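Local coordinates for FixK2 protein (Bradyrhizobium japonicum, PDB 4I2O) that probably acts as a DNA-binding transcription factor of the CRP/FNR superfamily, associated with nitrogen fixation, and is captured here in complex with DNA, at residues G78-G83 with I187-G192; H206-L211 with R224-N229. The protein carries 1 engineered substitution. One frame throughout, in Å; residues are numbered along the deposited sequence.

Contact 1 (G78-G83 with I187-G192)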
ATOM      1  N   GLY A  78      11.291 -12.652 -11.706  1.00 26.98           N
ATOM      2  CA  GLY A  78      11.578 -13.227 -10.409  1.00 29.32           C
ATOM      3  C   GLY A  78      11.669 -12.220  -9.289  1.00 25.40           C
ATOM      4  O   GLY A  78      11.741 -12.591  -8.115  1.00 24.47           O
ATOM      5  N   ARG A  79      11.675 -10.920  -9.611  1.00 18.92           N
ATOM      6  CA  ARG A  79      11.677  -9.947  -8.529  1.00 17.04           C
ATOM      7  C   ARG A  79      10.425 -10.070  -7.679  1.00 19.48           C
ATOM      8  O   ARG A  79       9.357 -10.337  -8.209  1.00 22.40           O
ATOM      9  CB  ARG A  79      11.711  -8.538  -9.155  1.00 17.21           C
ATOM     10  CG  ARG A  79      13.148  -8.126  -9.643  1.00 17.77           C
ATOM     11  CD  ARG A  79      12.916  -6.715 -10.318  1.00 20.53           C
ATOM     12  NE  ARG A  79      12.363  -6.916 -11.664  1.00 20.07           N
ATOM     13  CZ  ARG A  79      12.019  -5.921 -12.472  1.00 26.33           C
ATOM     14  NH1 ARG A  79      12.146  -4.666 -12.050  1.00 21.66           N
ATOM     15  NH2 ARG A  79      11.544  -6.169 -13.698  1.00 23.96           N
ATOM     16  N   ARG A  80      10.540  -9.867  -6.366  1.00 20.46           N
ATOM     17  CA  ARG A  80       9.428 -10.180  -5.464  1.00 17.06           C
ATOM     18  C   ARG A  80       9.286  -9.075  -4.416  1.00 19.98           C
ATOM     19  O   ARG A  80      10.301  -8.657  -3.861  1.00 19.60           O
ATOM     20  CB  ARG A  80       9.749 -11.497  -4.700  1.00 14.91           C
ATOM     21  CG  ARG A  80       8.658 -11.778  -3.682  1.00 15.03           C
ATOM     22  CD  ARG A  80       8.989 -13.160  -3.023  1.00 17.64           C
ATOM     23  NE  ARG A  80      10.132 -12.987  -2.143  1.00 18.25           N
ATOM     24  CZ  ARG A  80      10.516 -13.887  -1.225  1.00 24.21           C
ATOM     25  NH1 ARG A  80       9.734 -14.938  -0.961  1.00 23.68           N
ATOM     26  NH2 ARG A  80      11.622 -13.667  -0.515  1.00 19.97           N
ATOM     27  N   GLN A  81       8.076  -8.542  -4.215  1.00 15.82           N
ATOM     28  CA  GLN A  81       7.795  -7.595  -3.156  1.00 14.75           C
ATOM     29  C   GLN A  81       6.931  -8.359  -2.171  1.00 18.29           C
ATOM     30  O   GLN A  81       5.816  -8.830  -2.531  1.00 20.38           O
ATOM     31  CB  GLN A  81       7.039  -6.338  -3.691  1.00 14.34           C
ATOM     32  CG  GLN A  81       6.626  -5.440  -2.524  1.00 19.11           C
ATOM     33  CD  GLN A  81       7.797  -4.835  -1.809  1.00 21.88           C
ATOM     34  OE1 GLN A  81       8.766  -4.358  -2.457  1.00 22.99           O
ATOM     35  NE2 GLN A  81       7.707  -4.769  -0.459  1.00 18.77           N
ATOM     36  N   ILE A  82       7.440  -8.535  -0.942  1.00 15.66           N
ATOM     37  CA  ILE A  82       6.560  -9.020   0.140  1.00 16.62           C
ATOM     38  C   ILE A  82       5.738  -7.835   0.728  1.00 19.16           C
ATOM     39  O   ILE A  82       6.299  -6.807   1.229  1.00 17.66           O
ATOM     40  CB  ILE A  82       7.441  -9.712   1.215  1.00 15.59           C
ATOM     41  CG1 ILE A  82       7.910 -11.049   0.651  1.00 19.17           C
ATOM     42  CG2 ILE A  82       6.551  -9.992   2.461  1.00 15.37           C
ATOM     43  CD1 ILE A  82       8.972 -11.769   1.557  1.00 18.06           C
ATOM     44  N   GLY A  83       4.401  -7.961   0.710  1.00 21.64           N
ATOM     45  CA  GLY A  83       3.525  -6.917   1.171  1.00 20.00           C
ATOM     46  C   GLY A  83       3.261  -7.012   2.645  1.00 21.32           C
ATOM     47  O   GLY A  83       3.001  -5.986   3.301  1.00 20.66           O
ATOM     48  N   ILE A 187      13.381 -10.697   4.341  1.00 16.23           N
ATOM     49  CA  ILE A 187      13.393  -9.327   4.903  1.00 15.33           C
ATOM     50  C   ILE A 187      13.690  -8.309   3.796  1.00 16.56           C
ATOM     51  O   ILE A 187      13.053  -7.264   3.745  1.00 17.79           O
ATOM     52  CB  ILE A 187      14.387  -9.157   6.055  1.00 16.59           C
ATOM     53  CG1 ILE A 187      13.990 -10.153   7.204  1.00 17.47           C
ATOM     54  CG2 ILE A 187      14.407  -7.733   6.597  1.00 18.15           C
ATOM     55  CD1 ILE A 187      15.110 -10.249   8.288  1.00 22.58           C
ATOM     56  N   GLY A 188      14.726  -8.544   2.988  1.00 17.08           N
ATOM     57  CA  GLY A 188      15.019  -7.591   1.895  1.00 14.08           C
ATOM     58  C   GLY A 188      13.802  -7.456   0.978  1.00 20.51           C
ATOM     59  O   GLY A 188      13.505  -6.333   0.600  1.00 16.23           O
ATOM     60  N   ASP A 189      13.113  -8.551   0.599  1.00 20.37           N
ATOM     61  CA  ASP A 189      11.924  -8.416  -0.286  1.00 19.66           C
ATOM     62  C   ASP A 189      10.728  -7.750   0.354  1.00 16.02           C
ATOM     63  O   ASP A 189       9.905  -7.173  -0.367  1.00 17.34           O
ATOM     64  CB  ASP A 189      11.492  -9.772  -0.960  1.00 16.31           C
ATOM     65  CG  ASP A 189      12.525 -10.276  -1.921  1.00 16.84           C
ATOM     66  OD1 ASP A 189      13.309  -9.439  -2.440  1.00 19.12           O
ATOM     67  OD2 ASP A 189      12.493 -11.488  -2.272  1.00 18.00           O
ATOM     68  N   TYR A 190      10.696  -7.687   1.692  1.00 15.41           N
ATOM     69  CA  TYR A 190       9.676  -6.862   2.372  1.00 17.91           C
ATOM     70  C   TYR A 190      10.060  -5.403   2.339  1.00 16.71           C
ATOM     71  O   TYR A 190       9.201  -4.518   2.190  1.00 15.84           O
ATOM     72  CB  TYR A 190       9.623  -7.324   3.852  1.00 18.13           C
ATOM     73  CG  TYR A 190       8.579  -6.655   4.772  1.00 15.69           C
ATOM     74  CD1 TYR A 190       7.204  -6.606   4.437  1.00 15.23           C
ATOM     75  CD2 TYR A 190       8.971  -6.113   5.982  1.00 15.76           C
ATOM     76  CE1 TYR A 190       6.261  -6.073   5.331  1.00 18.81           C
ATOM     77  CE2 TYR A 190       8.019  -5.578   6.882  1.00 18.51           C
ATOM     78  CZ  TYR A 190       6.684  -5.579   6.552  1.00 20.33           C
ATOM     79  OH  TYR A 190       5.725  -5.097   7.426  1.00 18.49           O
ATOM     80  N   LEU A 191      11.361  -5.124   2.383  1.00 17.54           N
ATOM     81  CA  LEU A 191      11.837  -3.741   2.519  1.00 15.84           C
ATOM     82  C   LEU A 191      12.341  -3.124   1.195  1.00 15.77           C
ATOM     83  O   LEU A 191      12.857  -2.017   1.229  1.00 16.01           O
ATOM     84  CB  LEU A 191      13.038  -3.646   3.534  1.00 15.34           C
ATOM     85  CG  LEU A 191      12.712  -4.170   4.946  1.00 18.59           C
ATOM     86  CD1 LEU A 191      13.985  -4.071   5.853  1.00 14.93           C
ATOM     87  CD2 LEU A 191      11.520  -3.301   5.457  1.00 17.52           C
ATOM     88  N   GLY A 192      12.212  -3.811   0.061  1.00 12.76           N
ATOM     89  CA  GLY A 192      12.668  -3.240  -1.218  1.00 13.04           C
ATOM     90  C   GLY A 192      14.179  -3.160  -1.275  1.00 18.99           C
ATOM     91  O   GLY A 192      14.740  -2.286  -1.939  1.00 17.15           O
TER
HETATM   92  O   HOH W   1      13.260  -9.703  -5.346  1.00 19.98           O

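Contact 2 (H206-L211 with R224-N229)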
ATOM      1  N   HIS A 206      24.396  -4.024  15.362  1.00 25.41           N
ATOM      2  CA  HIS A 206      25.081  -4.879  16.343  1.00 29.76           C
ATOM      3  C   HIS A 206      26.359  -4.247  16.877  1.00 30.57           C
ATOM      4  O   HIS A 206      26.608  -4.220  18.099  1.00 32.67           O
ATOM      5  CB  HIS A 206      25.400  -6.232  15.725  1.00 28.42           C
ATOM      6  CG  HIS A 206      26.084  -7.177  16.681  1.00 30.74           C
ATOM      7  ND1 HIS A 206      27.356  -7.643  16.478  1.00 41.19           N
ATOM      8  CD2 HIS A 206      25.658  -7.731  17.846  1.00 29.66           C
ATOM      9  CE1 HIS A 206      27.709  -8.428  17.496  1.00 43.49           C
ATOM     10  NE2 HIS A 206      26.684  -8.510  18.330  1.00 34.69           N
ATOM     11  N   THR A 207      27.201  -3.761  15.974  1.00 33.76           N
ATOM     12  CA  THR A 207      28.521  -3.220  16.351  1.00 37.42           C
ATOM     13  C   THR A 207      28.334  -1.964  17.209  1.00 37.95           C
ATOM     14  O   THR A 207      29.098  -1.718  18.127  1.00 36.04           O
ATOM     15  CB  THR A 207      29.336  -2.864  15.085  1.00 41.27           C
ATOM     16  OG1 THR A 207      29.708  -4.077  14.416  1.00 39.68           O
ATOM     17  CG2 THR A 207      30.582  -2.091  15.446  1.00 45.16           C
ATOM     18  N   GLN A 208      27.258  -1.213  16.952  1.00 34.09           N
ATOM     19  CA  GLN A 208      26.973   0.005  17.733  1.00 36.21           C
ATOM     20  C   GLN A 208      26.307  -0.278  19.090  1.00 34.32           C
ATOM     21  O   GLN A 208      26.101   0.651  19.868  1.00 36.36           O
ATOM     22  CB  GLN A 208      26.056   0.942  16.936  1.00 42.37           C
ATOM     23  CG  GLN A 208      26.768   1.840  15.918  1.00 58.82           C
ATOM     24  CD  GLN A 208      25.823   2.309  14.834  1.00 71.31           C
ATOM     25  OE1 GLN A 208      26.127   2.195  13.652  1.00 81.03           O
ATOM     26  NE2 GLN A 208      24.663   2.834  15.228  1.00 73.64           N
ATOM     27  N   GLY A 209      25.949  -1.536  19.365  1.00 35.82           N
ATOM     28  CA  GLY A 209      25.374  -1.884  20.659  1.00 35.13           C
ATOM     29  C   GLY A 209      23.850  -1.747  20.664  1.00 33.18           C
ATOM     30  O   GLY A 209      23.205  -1.875  21.716  1.00 32.14           O
ATOM     31  N   ILE A 210      23.263  -1.499  19.499  1.00 27.67           N
ATOM     32  CA  ILE A 210      21.806  -1.373  19.435  1.00 25.25           C
ATOM     33  C   ILE A 210      21.015  -2.667  19.496  1.00 30.37           C
ATOM     34  O   ILE A 210      19.910  -2.688  20.054  1.00 30.59           O
ATOM     35  CB  ILE A 210      21.375  -0.438  18.284  1.00 29.14           C
ATOM     36  CG1 ILE A 210      21.948   0.948  18.546  1.00 28.85           C
ATOM     37  CG2 ILE A 210      19.825  -0.378  18.157  1.00 30.40           C
ATOM     38  CD1 ILE A 210      21.787   1.897  17.311  1.00 34.88           C
ATOM     39  N   LEU A 211      21.561  -3.764  18.976  1.00 29.27           N
ATOM     40  CA  LEU A 211      20.885  -5.035  19.127  1.00 26.75           C
ATOM     41  C   LEU A 211      21.890  -6.092  19.512  1.00 31.05           C
ATOM     42  O   LEU A 211      23.091  -5.891  19.361  1.00 28.68           O
ATOM     43  CB  LEU A 211      20.188  -5.441  17.847  1.00 31.39           C
ATOM     44  CG  LEU A 211      20.945  -5.501  16.537  1.00 33.67           C
ATOM     45  CD1 LEU A 211      21.623  -6.873  16.309  1.00 32.59           C
ATOM     46  CD2 LEU A 211      19.968  -5.197  15.415  1.00 26.45           C
ATOM     47  N   ARG A 224      15.701   0.605  22.196  1.00 35.67           N
ATOM     48  CA  ARG A 224      14.665   0.879  21.211  1.00 31.96           C
ATOM     49  C   ARG A 224      14.672   2.362  20.855  1.00 28.64           C
ATOM     50  O   ARG A 224      14.399   2.717  19.722  1.00 28.25           O
ATOM     51  CB  ARG A 224      13.272   0.433  21.711  1.00 35.23           C
ATOM     52  CG  ARG A 224      13.200  -1.090  21.944  1.00 37.41           C
ATOM     53  CD  ARG A 224      11.893  -1.536  22.650  1.00 45.48           C
ATOM     54  NE  ARG A 224      11.767  -2.988  22.632  1.00 44.10           N
ATOM     55  CZ  ARG A 224      12.503  -3.803  23.399  1.00 52.51           C
ATOM     56  NH1 ARG A 224      13.403  -3.286  24.234  1.00 54.46           N
ATOM     57  NH2 ARG A 224      12.353  -5.128  23.329  1.00 50.53           N
ATOM     58  N   GLN A 225      14.984   3.225  21.810  1.00 29.17           N
ATOM     59  CA  GLN A 225      15.011   4.665  21.507  1.00 30.47           C
ATOM     60  C   GLN A 225      16.050   4.988  20.442  1.00 33.41           C
ATOM     61  O   GLN A 225      15.757   5.733  19.474  1.00 32.56           O
ATOM     62  CB  GLN A 225      15.268   5.490  22.776  1.00 31.38           C
ATOM     63  CG  GLN A 225      15.081   6.997  22.599  1.00 41.66           C
ATOM     64  CD  GLN A 225      13.717   7.346  22.030  1.00 41.03           C
ATOM     65  OE1 GLN A 225      12.675   7.026  22.637  1.00 41.32           O
ATOM     66  NE2 GLN A 225      13.706   7.993  20.859  1.00 35.13           N
ATOM     67  N   ARG A 226      17.258   4.452  20.597  1.00 29.71           N
ATOM     68  CA  ARG A 226      18.277   4.715  19.577  1.00 30.89           C
ATOM     69  C   ARG A 226      17.851   4.211  18.227  1.00 31.75           C
ATOM     70  O   ARG A 226      18.149   4.814  17.201  1.00 31.44           O
ATOM     71  CB  ARG A 226      19.622   4.103  19.944  1.00 37.78           C
ATOM     72  CG  ARG A 226      20.419   4.956  20.916  1.00 51.44           C
ATOM     73  CD  ARG A 226      21.705   4.258  21.380  1.00 55.49           C
ATOM     74  NE  ARG A 226      22.733   4.210  20.345  1.00 58.72           N
ATOM     75  CZ  ARG A 226      23.712   3.313  20.332  1.00 58.42           C
ATOM     76  NH1 ARG A 226      23.775   2.379  21.294  1.00 52.99           N
ATOM     77  NH2 ARG A 226      24.607   3.339  19.351  1.00 57.51           N
ATOM     78  N   LEU A 227      17.160   3.077  18.204  1.00 29.55           N
ATOM     79  CA  LEU A 227      16.716   2.519  16.929  1.00 28.50           C
ATOM     80  C   LEU A 227      15.574   3.342  16.347  1.00 33.64           C
ATOM     81  O   LEU A 227      15.492   3.518  15.117  1.00 34.73           O
ATOM     82  CB  LEU A 227      16.295   1.035  17.107  1.00 26.13           C
ATOM     83  CG  LEU A 227      16.104   0.140  15.903  1.00 29.99           C
ATOM     84  CD1 LEU A 227      17.435  -0.038  15.163  1.00 27.74           C
ATOM     85  CD2 LEU A 227      15.528  -1.222  16.340  1.00 29.21           C
ATOM     86  N   HIS A 228      14.671   3.826  17.211  1.00 28.28           N
ATOM     87  CA  HIS A 228      13.592   4.704  16.753  1.00 29.51           C
ATOM     88  C   HIS A 228      14.227   5.950  16.138  1.00 31.90           C
ATOM     89  O   HIS A 228      13.709   6.495  15.154  1.00 33.92           O
ATOM     90  CB  HIS A 228      12.786   5.221  17.941  1.00 36.98           C
ATOM     91  CG  HIS A 228      11.339   4.874  17.903  1.00 52.20           C
ATOM     92  ND1 HIS A 228      10.442   5.511  17.073  1.00 56.43           N
ATOM     93  CD2 HIS A 228      10.621   3.968  18.623  1.00 58.81           C
ATOM     94  CE1 HIS A 228       9.235   5.002  17.273  1.00 66.70           C
ATOM     95  NE2 HIS A 228       9.317   4.061  18.203  1.00 63.08           N
ATOM     96  N   ASN A 229      15.322   6.439  16.713  1.00 29.22           N
ATOM     97  CA  ASN A 229      15.968   7.642  16.113  1.00 29.87           C
ATOM     98  C   ASN A 229      16.563   7.451  14.727  1.00 31.62           C
ATOM     99  O   ASN A 229      16.958   8.447  14.087  1.00 31.71           O
ATOM    100  CB  ASN A 229      17.092   8.190  16.983  1.00 30.07           C
ATOM    101  CG  ASN A 229      16.607   8.647  18.314  1.00 35.53           C
ATOM    102  OD1 ASN A 229      15.407   8.868  18.508  1.00 31.86           O
ATOM    103  ND2 ASN A 229      17.523   8.736  19.274  1.00 31.37           N
TER

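Contact 1 (G78-G83 with I187-G192)
Arg80, at the start of strand 80-86, wraps its side chain round one carboxylate oxygen of Asp189 on helix 184-191. Its CB already lies 3.7 Å from Asp189 OD2, and CG and CD stay near the same oxygen. CG stands anti to the backbone N (chi1 176°), the chain runs extended to CD, and a bend at chi3 brings the head back. NE then meets Asp189 OD2 at 2.8 Å and NH2 meets the same OD2 at 2.9 Å, a side-on salt bridge in the guanidinium plane. The carboxylate, turned 85° to that plane, takes both bonds on its anti side, the donors standing somewhat out of its own plane. Ile82 CD1 covers one guanidinium face, 3.8 Å above it, and NH2 has a second salt bridge with Asp186. With an alanine here, Asp189 OD2 would probably lose both its donors in this contact and Ile82 CD1 the flat group it lies against.

Asp189 OD1 has partners of its own: water 1 joins it to Arg80 N, and Arg154 of the second subunit forms a salt bridge with it. A backbone bond adds to the grip, Ile82 N donating to Asp189 O at 2.9 Å. Tyr190 presents its ring edge to Ile82 O, CD1 being 3.3 Å away. Gln81 NE2 bonds Ile82 O and, weakly, Tyr190 O, while its buried OE1 finds no partner. Gly192, with positive phi, suits the turn that leaves the helix.

Strand 80-86 edges its sheet within the chain, beside strand 69-74. The helix lies across it, the short segment axes at 81°, and Tyr190 stacks on His148 of helix 128-154 and bonds Glu167 of helix 157-172. The contact thus seats the first helix of the helix-turn-helix on the beta-rich domain of cyclic nucleotide-binding type.

Contact 2 (H206-L211 with R224-N229)
Arg226 reaches from helix 224-228 to the backbone of Gln208, and Ile210 fits beneath its head. The helix opens with Arg224, which faces away from segment 206-211 and is tied by a salt bridge to Asp169 of helix 157-172. Gln225 is solvent-exposed; its NE2 donates to Asn229 OD1 at 3.0 Å, a bond one helical turn along.

Both hydrogen bonds across the contact come from Arg226. Its backbone N is held by Asn223 OD1, and the side chain runs out with a bend at chi3 (73°) that swings the guanidinium end-on to Gln208 O. NH1 approaches that oxygen at 3.2 Å and NH2 at 3.1 Å. Both come from the same face of the carbonyl plane, while the oxygen itself lies in the guanidinium plane. Over one face of this group sits Ile210 CG1, 3.4 Å above its centre, so a branched aliphatic side chain serves as a floor for a flat cation. Gln208 adds its CB, which touches NH2.

Leu227 follows with apolar contact: its CD1 rests 3.8 Å from Ile210 CG2. CG anti to the backbone N (chi1 -166°) places CD1 against Ile210; Leu205, Leu165 and Leu221 also meet this side chain.

The carbonyl that Arg226 grips belongs to the residue just before Gly209, whose positive phi, with two bonds back into the last turn, forms the Schellman motif that ends helix 195-207; a side chain there would clash with that same carbonyl. The chemistry is thus a division of labour. Leucine and isoleucine bury the inner side, while at the partly exposed rim a cation supplies two donors to a carbonyl at a helix's C-terminal end, where its charge would probably be favourable.

In the fold
From the N terminus, the chain builds the beta domain first, and strand 80-86 waits there as one half of contact 1. The chain then passes through helix 128-154 and helix 157-172 before helix 184-191 closes that long loop, joining the cyclic nucleotide-binding-type domain to the DNA-binding one. Helix 195-207 follows directly. Contact 2 opens at its end and closes after a gap of just 12 residues, which hold most of strand 211-213 and all of strand 218-221 of the wing, wholly within the winged helix-turn-helix. The two loops therefore run in series, neither nested nor crossing. Their nearest atoms lie about 10 Å apart, and the consecutive helices 184-191 and 195-207 connect them.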